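Local structure of putative lipoprotein (Parabacteroides distasonis, 4FVS) at residues A[16-21]-A[82-87]; A[196-201]-A[205-210]. The protein is of unknown function but probably binds a lipid or another apolar ligand, as the lipoprotein-handling proteins LolA and LolB do. All coordinates share one frame; numbering follows the deposited sequence.

Contact 1. Residues A[16-21]-A[82-87]; sequences WVRKGY and TLSYPG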
loop_
_atom_site.group_PDB
_atom_site.type_symbol
_atom_site.label_atom_id
_atom_site.label_comp_id
_atom_site.label_asym_id
_atom_site.label_seq_id
_atom_site.Cartn_x
_atom_site.Cartn_y
_atom_site.Cartn_z
ATOM N N TRP A 16 4.581 -1.057 13.517
ATOM C CA TRP A 16 3.333 -0.356 13.271
ATOM C C TRP A 16 2.234 -1.352 12.932
ATOM O O TRP A 16 2.502 -2.512 12.605
ATOM C CB TRP A 16 3.443 0.755 12.203
ATOM C CG TRP A 16 3.756 0.387 10.785
ATOM C CD1 TRP A 16 2.909 0.491 9.722
ATOM C CD2 TRP A 16 5.046 0.077 10.243
ATOM N NE1 TRP A 16 3.573 0.186 8.557
ATOM C CE2 TRP A 16 4.893 -0.050 8.844
ATOM C CE3 TRP A 16 6.301 -0.185 10.808
ATOM C CZ2 TRP A 16 5.948 -0.414 8.004
ATOM C CZ3 TRP A 16 7.345 -0.557 9.972
ATOM C CH2 TRP A 16 7.165 -0.668 8.588
ATOM N N VAL A 17 0.986 -0.915 13.137
ATOM C CA VAL A 17 -0.212 -1.703 12.916
ATOM C C VAL A 17 -1.192 -0.883 12.139
ATOM O O VAL A 17 -1.525 0.235 12.544
ATOM C CB VAL A 17 -0.863 -2.222 14.233
ATOM C CG1 VAL A 17 -2.076 -3.119 13.930
ATOM C CG2 VAL A 17 0.135 -2.973 15.097
ATOM N N ARG A 18 -1.656 -1.445 11.023
ATOM C CA ARG A 18 -2.730 -0.931 10.176
ATOM C C ARG A 18 -3.857 -1.928 10.270
ATOM O O ARG A 18 -3.583 -3.137 10.202
ATOM C CB ARG A 18 -2.274 -0.707 8.719
ATOM C CG ARG A 18 -1.450 0.561 8.555
ATOM C CD ARG A 18 -0.823 0.743 7.183
ATOM N NE ARG A 18 -1.825 0.767 6.117
ATOM C CZ ARG A 18 -1.855 -0.111 5.124
ATOM N NH1 ARG A 18 -0.926 -1.051 5.034
ATOM N NH2 ARG A 18 -2.790 -0.034 4.192
ATOM N N LYS A 19 -5.107 -1.465 10.443
ATOM C CA LYS A 19 -6.225 -2.397 10.528
ATOM C C LYS A 19 -7.174 -2.165 9.352
ATOM O O LYS A 19 -7.412 -1.026 8.950
ATOM C CB LYS A 19 -6.944 -2.294 11.891
ATOM C CG LYS A 19 -6.122 -2.862 13.038
ATOM C CD LYS A 19 -6.894 -2.946 14.292
ATOM C CE LYS A 19 -6.083 -3.517 15.433
ATOM N NZ LYS A 19 -6.834 -3.454 16.729
ATOM N N GLY A 20 -7.662 -3.264 8.789
ATOM C CA GLY A 20 -8.553 -3.265 7.633
ATOM C C GLY A 20 -9.978 -3.506 8.048
ATOM O O GLY A 20 -10.255 -4.473 8.756
ATOM N N TYR A 21 -10.892 -2.612 7.605
ATOM C CA TYR A 21 -12.317 -2.625 7.935
ATOM C C TYR A 21 -13.189 -2.656 6.703
ATOM O O TYR A 21 -12.751 -2.227 5.643
ATOM C CB TYR A 21 -12.647 -1.361 8.725
ATOM C CG TYR A 21 -11.874 -1.203 10.014
ATOM C CD1 TYR A 21 -12.337 -1.767 11.205
ATOM C CD2 TYR A 21 -10.698 -0.457 10.057
ATOM C CE1 TYR A 21 -11.628 -1.629 12.395
ATOM C CE2 TYR A 21 -9.980 -0.313 11.246
ATOM C CZ TYR A 21 -10.456 -0.895 12.414
ATOM O OH TYR A 21 -9.774 -0.752 13.592
ATOM N N THR A 82 -0.211 -1.348 -2.022
ATOM C CA THR A 82 -1.438 -0.741 -2.553
ATOM C C THR A 82 -2.634 -1.727 -2.319
ATOM O O THR A 82 -3.776 -1.254 -2.174
ATOM C CB THR A 82 -1.225 -0.334 -4.067
ATOM O OG1 THR A 82 -0.333 0.778 -4.126
ATOM C CG2 THR A 82 -2.499 0.080 -4.769
ATOM N N LEU A 83 -2.356 -3.065 -2.245
ATOM C CA LEU A 83 -3.359 -4.126 -2.094
ATOM C C LEU A 83 -3.493 -4.608 -0.641
ATOM O O LEU A 83 -4.096 -5.655 -0.400
ATOM C CB LEU A 83 -3.055 -5.313 -3.013
ATOM C CG LEU A 83 -2.800 -5.004 -4.511
ATOM C CD1 LEU A 83 -2.390 -6.225 -5.219
ATOM C CD2 LEU A 83 -4.023 -4.428 -5.185
ATOM N N SER A 84 -2.976 -3.815 0.325
ATOM C CA SER A 84 -3.080 -4.009 1.782
ATOM C C SER A 84 -4.494 -3.692 2.269
ATOM O O SER A 84 -4.673 -2.753 3.071
ATOM C CB SER A 84 -2.096 -3.095 2.517
ATOM O OG SER A 84 -0.750 -3.260 2.115
ATOM N N TYR A 85 -5.517 -4.385 1.724
ATOM C CA TYR A 85 -6.878 -4.049 2.129
ATOM C C TYR A 85 -7.731 -5.286 2.126
ATOM O O TYR A 85 -7.414 -6.215 1.381
ATOM C CB TYR A 85 -7.491 -2.935 1.261
ATOM C CG TYR A 85 -7.552 -3.204 -0.230
ATOM C CD1 TYR A 85 -8.631 -3.892 -0.790
ATOM C CD2 TYR A 85 -6.614 -2.646 -1.096
ATOM C CE1 TYR A 85 -8.730 -4.090 -2.160
ATOM C CE2 TYR A 85 -6.723 -2.808 -2.478
ATOM C CZ TYR A 85 -7.785 -3.528 -3.004
ATOM O OH TYR A 85 -7.928 -3.691 -4.356
ATOM N N PRO A 86 -8.825 -5.274 2.942
ATOM C CA PRO A 86 -9.692 -6.460 3.083
ATOM C C PRO A 86 -10.104 -7.173 1.776
ATOM O O PRO A 86 -10.029 -8.384 1.753
ATOM C CB PRO A 86 -10.921 -5.883 3.778
ATOM C CG PRO A 86 -10.384 -4.801 4.621
ATOM C CD PRO A 86 -9.249 -4.201 3.877
ATOM N N GLY A 87 -10.514 -6.461 0.726
ATOM C CA GLY A 87 -10.889 -7.078 -0.556
ATOM C C GLY A 87 -9.895 -8.071 -1.157
ATOM O O GLY A 87 -10.294 -9.104 -1.721
#
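The backbone from R18 to Y21 and the short run from S84 to P86 head in nearly the same direction, 26° apart, and come nearest at G20 and P86, whose CA atoms lie 5.7 Å apart. A strand meets a loop that turns into a one-turn helix; R18 from the strand and S84 and P86 from the other segment make the contact. P86 brings CG up to the backbone of the strand, 3.7 Å from G20 C and 3.6 Å from Y21 O, with CD near G20 CA; G20 has no side chain to hold the ring off. Further back, R18 and S84 point at one another. The R18 chain bends at CG-CD (chi3 59°), turning the guanidinium so that its edge faces S84 CB in plane, with NH1 3.4 Å from that carbon. The segment 82-87 lies against the R18-bearing side of curved antiparallel strands, consistent with the incomplete barrel of LolA and LolB; farther along it, L83 and Y85 touch strand 132-154. R18 NH2 is hydrogen-bonded to T209 OG1 on the neighbouring strand, while NH1 also forms a long, weak ion pair with E81. An alanine at R18 would remove the guanidinium and is likely to leave T209 OG1 without that donor and a gap beside S84 CB. S84, at the centre of an inverse gamma turn, has a weak bond from Y85 N to L83 O spanning it (2.9 Å), and its own OG is hydrogen-bonded to E81 O and Y53 OH. Y21 turns its CB away from the loop and meets P86 through its carbonyl oxygen; its hydroxyl is hydrogen-bonded to E212.

Contact 2. Residues A[196-201]-A[205-210]; sequences TEQYDK and LQSYTV
T196 and T209 form a hydrogen-bonded antiparallel pair, T196 N to T209 O at 3.1 Å and T209 N to T196 O at 2.9 Å, partway along the hairpin of strands 192-200 and 205-214. Their hydroxyls join as well, OG1 to OG1 2.8 Å apart, and T209 OG1 has R18 as a further partner. In the next hydrogen-bonded pair, Q198 N reaches S207 O at 3.0 Å. A classic beta bulge follows: Q206 and S207 both face Q198, whose O takes Q206 N at 2.7 Å, nearly straight (170°) and in the carbonyl plane, and S207 N only weakly at 3.4 Å. On the sheet face with E197, L205 has CG anti to its backbone N (chi1 -179°), which lays CD1 over one face of the Y199 ring, 3.9 Å from its centroid, a CH-pi contact. The hydroxyl of Y199 donates to E197 OE1 at 2.6 Å from above the carboxylate plane, while OE2 makes a salt bridge with R195. Near the turn, D200 OD1 accepts from V204 N. The buried threonine hydroxyls therefore find their partners within the strands themselves, and on the other face the bond from Y199 OH to E197 OE1 probably limits turning of the ring over L205.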
loop_
_atom_site.group_PDB
_atom_site.type_symbol
_atom_site.label_atom_id
_atom_site.label_comp_id
_atom_site.label_asym_id
_atom_site.label_seq_id
_atom_site.Cartn_x
_atom_site.Cartn_y
_atom_site.Cartn_z
ATOM N N THR A 196 -6.329 4.411 3.871
ATOM C CA THR A 196 -6.646 3.976 2.506
ATOM C C THR A 196 -8.173 3.750 2.424
ATOM O O THR A 196 -8.798 3.409 3.431
ATOM C CB THR A 196 -5.844 2.748 2.038
ATOM O OG1 THR A 196 -6.286 1.550 2.666
ATOM C CG2 THR A 196 -4.353 2.901 2.193
ATOM N N GLU A 197 -8.769 4.002 1.247
ATOM C CA GLU A 197 -10.186 3.760 0.969
ATOM C C GLU A 197 -10.331 3.043 -0.349
ATOM O O GLU A 197 -9.577 3.331 -1.284
ATOM C CB GLU A 197 -10.972 5.048 0.945
ATOM C CG GLU A 197 -11.140 5.666 2.313
ATOM C CD GLU A 197 -11.853 6.998 2.320
ATOM O OE1 GLU A 197 -12.316 7.440 1.242
ATOM O OE2 GLU A 197 -11.907 7.621 3.405
ATOM N N GLN A 198 -11.260 2.079 -0.434
ATOM C CA GLN A 198 -11.475 1.306 -1.666
ATOM C C GLN A 198 -12.953 1.360 -2.063
ATOM O O GLN A 198 -13.821 1.072 -1.242
ATOM C CB GLN A 198 -10.999 -0.152 -1.523
ATOM C CG GLN A 198 -9.514 -0.330 -1.173
ATOM C CD GLN A 198 -9.229 -0.121 0.287
ATOM O OE1 GLN A 198 -9.936 -0.626 1.154
ATOM N NE2 GLN A 198 -8.183 0.620 0.600
ATOM N N TYR A 199 -13.221 1.732 -3.326
ATOM C CA TYR A 199 -14.554 1.906 -3.909
ATOM C C TYR A 199 -14.800 1.018 -5.114
ATOM O O TYR A 199 -13.851 0.666 -5.824
ATOM C CB TYR A 199 -14.714 3.356 -4.360
ATOM C CG TYR A 199 -14.678 4.354 -3.226
ATOM C CD1 TYR A 199 -13.469 4.865 -2.752
ATOM C CD2 TYR A 199 -15.855 4.833 -2.658
ATOM C CE1 TYR A 199 -13.432 5.782 -1.707
ATOM C CE2 TYR A 199 -15.829 5.738 -1.599
ATOM C CZ TYR A 199 -14.614 6.205 -1.124
ATOM O OH TYR A 199 -14.582 7.096 -0.084
ATOM N N ASP A 200 -16.073 0.672 -5.364
ATOM C CA ASP A 200 -16.486 -0.126 -6.519
ATOM C C ASP A 200 -16.762 0.820 -7.699
ATOM O O ASP A 200 -16.644 2.047 -7.528
ATOM C CB ASP A 200 -17.708 -1.020 -6.186
ATOM C CG ASP A 200 -19.044 -0.347 -5.932
ATOM O OD1 ASP A 200 -19.153 0.881 -6.163
ATOM O OD2 ASP A 200 -20.001 -1.058 -5.571
ATOM N N LYS A 201 -17.135 0.264 -8.884
ATOM C CA LYS A 201 -17.385 1.071 -10.095
ATOM C C LYS A 201 -18.532 2.086 -9.883
ATOM O O LYS A 201 -18.553 3.089 -10.581
ATOM C CB LYS A 201 -17.677 0.181 -11.328
ATOM C CG LYS A 201 -18.905 -0.732 -11.212
ATOM C CD LYS A 201 -19.215 -1.506 -12.480
ATOM C CE LYS A 201 -20.314 -2.509 -12.214
ATOM N NZ LYS A 201 -20.681 -3.292 -13.420
ATOM N N LEU A 205 -18.170 2.774 -1.134
ATOM C CA LEU A 205 -17.039 2.390 -0.297
ATOM C C LEU A 205 -17.175 0.940 0.105
ATOM O O LEU A 205 -18.199 0.550 0.660
ATOM C CB LEU A 205 -16.953 3.292 0.945
ATOM C CG LEU A 205 -15.799 3.005 1.897
ATOM C CD1 LEU A 205 -14.490 3.610 1.378
ATOM C CD2 LEU A 205 -16.120 3.485 3.280
ATOM N N GLN A 206 -16.172 0.142 -0.219
ATOM C CA GLN A 206 -16.180 -1.295 0.045
ATOM C C GLN A 206 -15.404 -1.624 1.317
ATOM O O GLN A 206 -15.779 -2.542 2.059
ATOM C CB GLN A 206 -15.588 -2.078 -1.148
ATOM C CG GLN A 206 -16.394 -1.961 -2.461
ATOM C CD GLN A 206 -17.804 -2.452 -2.338
ATOM O OE1 GLN A 206 -18.753 -1.663 -2.280
ATOM N NE2 GLN A 206 -17.958 -3.764 -2.260
ATOM N N SER A 207 -14.310 -0.889 1.550
ATOM C CA SER A 207 -13.407 -1.082 2.671
ATOM C C SER A 207 -12.513 0.131 2.869
ATOM O O SER A 207 -12.494 1.030 2.036
ATOM C CB SER A 207 -12.548 -2.330 2.459
ATOM O OG SER A 207 -11.939 -2.362 1.180
ATOM N N TYR A 208 -11.775 0.150 3.981
ATOM C CA TYR A 208 -10.820 1.194 4.329
ATOM C C TYR A 208 -9.811 0.628 5.329
ATOM O O TYR A 208 -10.050 -0.434 5.923
ATOM C CB TYR A 208 -11.510 2.458 4.854
ATOM C CG TYR A 208 -12.182 2.314 6.203
ATOM C CD1 TYR A 208 -13.489 1.843 6.307
ATOM C CD2 TYR A 208 -11.537 2.716 7.374
ATOM C CE1 TYR A 208 -14.114 1.714 7.549
ATOM C CE2 TYR A 208 -12.145 2.576 8.620
ATOM C CZ TYR A 208 -13.434 2.078 8.701
ATOM O OH TYR A 208 -14.040 1.954 9.923
ATOM N N THR A 209 -8.641 1.281 5.440
ATOM C CA THR A 209 -7.611 0.878 6.403
ATOM C C THR A 209 -7.130 2.137 7.135
ATOM O O THR A 209 -7.164 3.240 6.572
ATOM C CB THR A 209 -6.439 0.081 5.776
ATOM O OG1 THR A 209 -5.474 0.968 5.231
ATOM C CG2 THR A 209 -6.876 -0.979 4.773
ATOM N N VAL A 210 -6.723 1.971 8.398
ATOM C CA VAL A 210 -6.210 3.060 9.214
ATOM C C VAL A 210 -4.995 2.584 9.968
ATOM O O VAL A 210 -4.952 1.418 10.379
ATOM C CB VAL A 210 -7.237 3.706 10.203
ATOM C CG1 VAL A 210 -8.227 4.597 9.497
ATOM C CG2 VAL A 210 -7.974 2.668 11.008
#

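Contact 1 is the more deeply placed, its centre about 8 Å from the chain's centre, against about 12 Å for contact 2, yet contact 2 buries more surface, 488 against 179 Å². Strands 15-22 and 205-214 are sheet neighbours, and Y21 N to Y208 O (2.9 Å), a probable hydrogen bond, links the two contacts directly; S84 O also packs on T209 CG2. The segments 196-201 and 205-210 are successive arms of a hairpin and rely on a ladder of backbone bonds, partly exposed on one face. The pair 16-21 and 82-87 instead joins a strand to a distant loop by van der Waals fit, its polar groups finding their main partners in other residues.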